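PDB 6OWN: replicative DNA helicase from Mycobacterium smegmatis, which is a DNA helicase interrupted by an intein that excises itself by protein splicing, a reaction reversibly inhibited by zinc. Local coordinates for residues M83-S88 with M134-N139. Sequence-based numbering, arbitrary orientation.
Sequences MHTVVS and MVPTHN
V87 and P136 make the main apolar contact between 83-88 and 134-139: CG1 of V87 lies 3.6 Å from CG of P136 and 3.8 Å from its CB. The two side chains run at about a right angle, and the single methyl CG1 is nearest to CG and CB of the ring. With chi1 of -54°, CG1 of V87 sits beside its own backbone N, anti to the carbonyl carbon, and is the branch that reaches the proline.

The second cluster is mixed in polarity. OG1 of T85 abuts CG1 of V135 at 3.3 Å and CD of P136 at 3.8 Å. A chi1 of 55° wedges this hydroxyl between the backbone N and carbonyl carbon of T85. CB of T85 also approaches P136 O, at 3.8 Å. No hydrogen bond crosses the interface; the contact buries both T85 OG1 and P136 O, and neither has a polar partner in the model. Only 185 Å² is buried in total, consistent with modest van der Waals packing.

The contact places the short, weakly bonded strand 84-85, outermost beside 103-111, against strand 135-138, paired with 127-130. Strand 135-138 starts at a G1 bulge, M134 and V135 facing A130, and leads to H138-N139, probably the C-terminal splice junction, as in other HINT-fold inteins. W67 of strand 66-69 touches both T85 and T137, while V103 of strand 103-111 packs against V135.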
loop_
_atom_site.group_PDB
_atom_site.type_symbol
_atom_site.label_atom_id
_atom_site.label_comp_id
_atom_site.label_asym_id
_atom_site.label_seq_id
_atom_site.Cartn_x
_atom_site.Cartn_y
_atom_site.Cartn_z
ATOM N N MET A 83 1.780 5.516 -14.867
ATOM C CA MET A 83 2.235 6.208 -13.670
ATOM C C MET A 83 3.255 5.357 -12.914
ATOM O O MET A 83 3.373 4.149 -13.118
ATOM C CB MET A 83 1.057 6.528 -12.752
ATOM C CG MET A 83 0.014 7.454 -13.343
ATOM S SD MET A 83 -1.330 7.738 -12.177
ATOM C CE MET A 83 -2.177 9.114 -12.957
ATOM N N HIS A 84 3.998 6.014 -12.025
ATOM C CA HIS A 84 4.952 5.363 -11.142
ATOM C C HIS A 84 4.590 5.682 -9.696
ATOM O O HIS A 84 3.934 6.687 -9.410
ATOM C CB HIS A 84 6.395 5.827 -11.423
ATOM C CG HIS A 84 6.821 5.672 -12.852
ATOM N ND1 HIS A 84 6.214 6.349 -13.888
ATOM C CD2 HIS A 84 7.802 4.928 -13.413
ATOM C CE1 HIS A 84 6.792 6.016 -15.028
ATOM N NE2 HIS A 84 7.762 5.157 -14.766
ATOM N N THR A 85 5.027 4.818 -8.780
ATOM C CA THR A 85 4.924 5.079 -7.349
ATOM C C THR A 85 6.313 5.436 -6.832
ATOM O O THR A 85 7.228 4.608 -6.882
ATOM C CB THR A 85 4.352 3.877 -6.593
ATOM O OG1 THR A 85 5.144 2.721 -6.875
ATOM C CG2 THR A 85 2.916 3.611 -7.021
ATOM N N VAL A 86 6.468 6.665 -6.342
ATOM C CA VAL A 86 7.771 7.236 -6.039
ATOM C C VAL A 86 7.811 7.672 -4.579
ATOM O O VAL A 86 6.784 7.790 -3.913
ATOM C CB VAL A 86 8.106 8.422 -6.958
ATOM C CG1 VAL A 86 8.110 7.984 -8.407
ATOM C CG2 VAL A 86 7.105 9.534 -6.737
ATOM N N VAL A 87 9.025 7.929 -4.094
ATOM C CA VAL A 87 9.234 8.397 -2.727
ATOM C C VAL A 87 9.658 9.857 -2.657
ATOM O O VAL A 87 9.699 10.419 -1.550
ATOM C CB VAL A 87 10.260 7.520 -1.978
ATOM C CG1 VAL A 87 9.863 6.059 -2.046
ATOM C CG2 VAL A 87 11.660 7.724 -2.549
ATOM N N SER A 88 9.977 10.486 -3.785
ATOM C CA SER A 88 10.367 11.895 -3.800
ATOM C C SER A 88 10.180 12.496 -5.190
ATOM O O SER A 88 11.076 13.158 -5.717
ATOM C CB SER A 88 11.821 12.063 -3.344
ATOM N N MET A 134 7.874 -4.477 -2.268
ATOM C CA MET A 134 8.198 -3.371 -1.365
ATOM C C MET A 134 7.968 -2.014 -2.038
ATOM O O MET A 134 8.804 -1.112 -1.989
ATOM C CB MET A 134 9.632 -3.495 -0.843
ATOM C CG MET A 134 9.947 -4.869 -0.262
ATOM S SD MET A 134 11.368 -4.764 0.837
ATOM C CE MET A 134 11.616 -6.494 1.236
ATOM N N VAL A 135 6.798 -1.875 -2.646
ATOM C CA VAL A 135 6.390 -0.675 -3.369
ATOM C C VAL A 135 5.967 0.402 -2.374
ATOM O O VAL A 135 5.311 0.095 -1.369
ATOM C CB VAL A 135 5.257 -1.023 -4.351
ATOM C CG1 VAL A 135 4.528 0.219 -4.816
ATOM C CG2 VAL A 135 5.822 -1.803 -5.532
ATOM N N PRO A 136 6.315 1.668 -2.600
ATOM C CA PRO A 136 5.880 2.722 -1.675
ATOM C C PRO A 136 4.390 2.977 -1.795
ATOM O O PRO A 136 3.842 3.041 -2.895
ATOM C CB PRO A 136 6.676 3.954 -2.129
ATOM C CG PRO A 136 7.693 3.447 -3.095
ATOM C CD PRO A 136 7.170 2.189 -3.676
ATOM N N THR A 137 3.737 3.152 -0.652
ATOM C CA THR A 137 2.323 3.501 -0.670
ATOM C C THR A 137 2.038 4.421 0.511
ATOM O O THR A 137 2.815 4.506 1.468
ATOM C CB THR A 137 1.442 2.236 -0.671
ATOM O OG1 THR A 137 0.096 2.564 -1.050
ATOM C CG2 THR A 137 1.450 1.542 0.687
ATOM N N HIS A 138 0.925 5.134 0.421
ATOM C CA HIS A 138 0.617 6.225 1.338
ATOM C C HIS A 138 -0.407 5.761 2.367
ATOM O O HIS A 138 -1.306 4.984 2.048
ATOM C CB HIS A 138 0.095 7.423 0.542
ATOM C CG HIS A 138 -0.030 8.688 1.327
ATOM N ND1 HIS A 138 -1.049 8.902 2.233
ATOM C CD2 HIS A 138 0.693 9.832 1.297
ATOM C CE1 HIS A 138 -0.927 10.112 2.750
ATOM N NE2 HIS A 138 0.118 10.698 2.196
ATOM N N ASN A 139 -0.265 6.221 3.608
ATOM C CA ASN A 139 -1.156 5.732 4.660
ATOM C C ASN A 139 -2.542 6.399 4.604
ATOM O O ASN A 139 -2.724 7.423 3.935
ATOM C CB ASN A 139 -0.520 5.911 6.049
ATOM C CG ASN A 139 -0.223 7.360 6.406
ATOM O OD1 ASN A 139 0.580 7.621 7.296
ATOM N ND2 ASN A 139 -0.877 8.301 5.738
ATOM O OXT ASN A 139 -3.513 5.931 5.219
#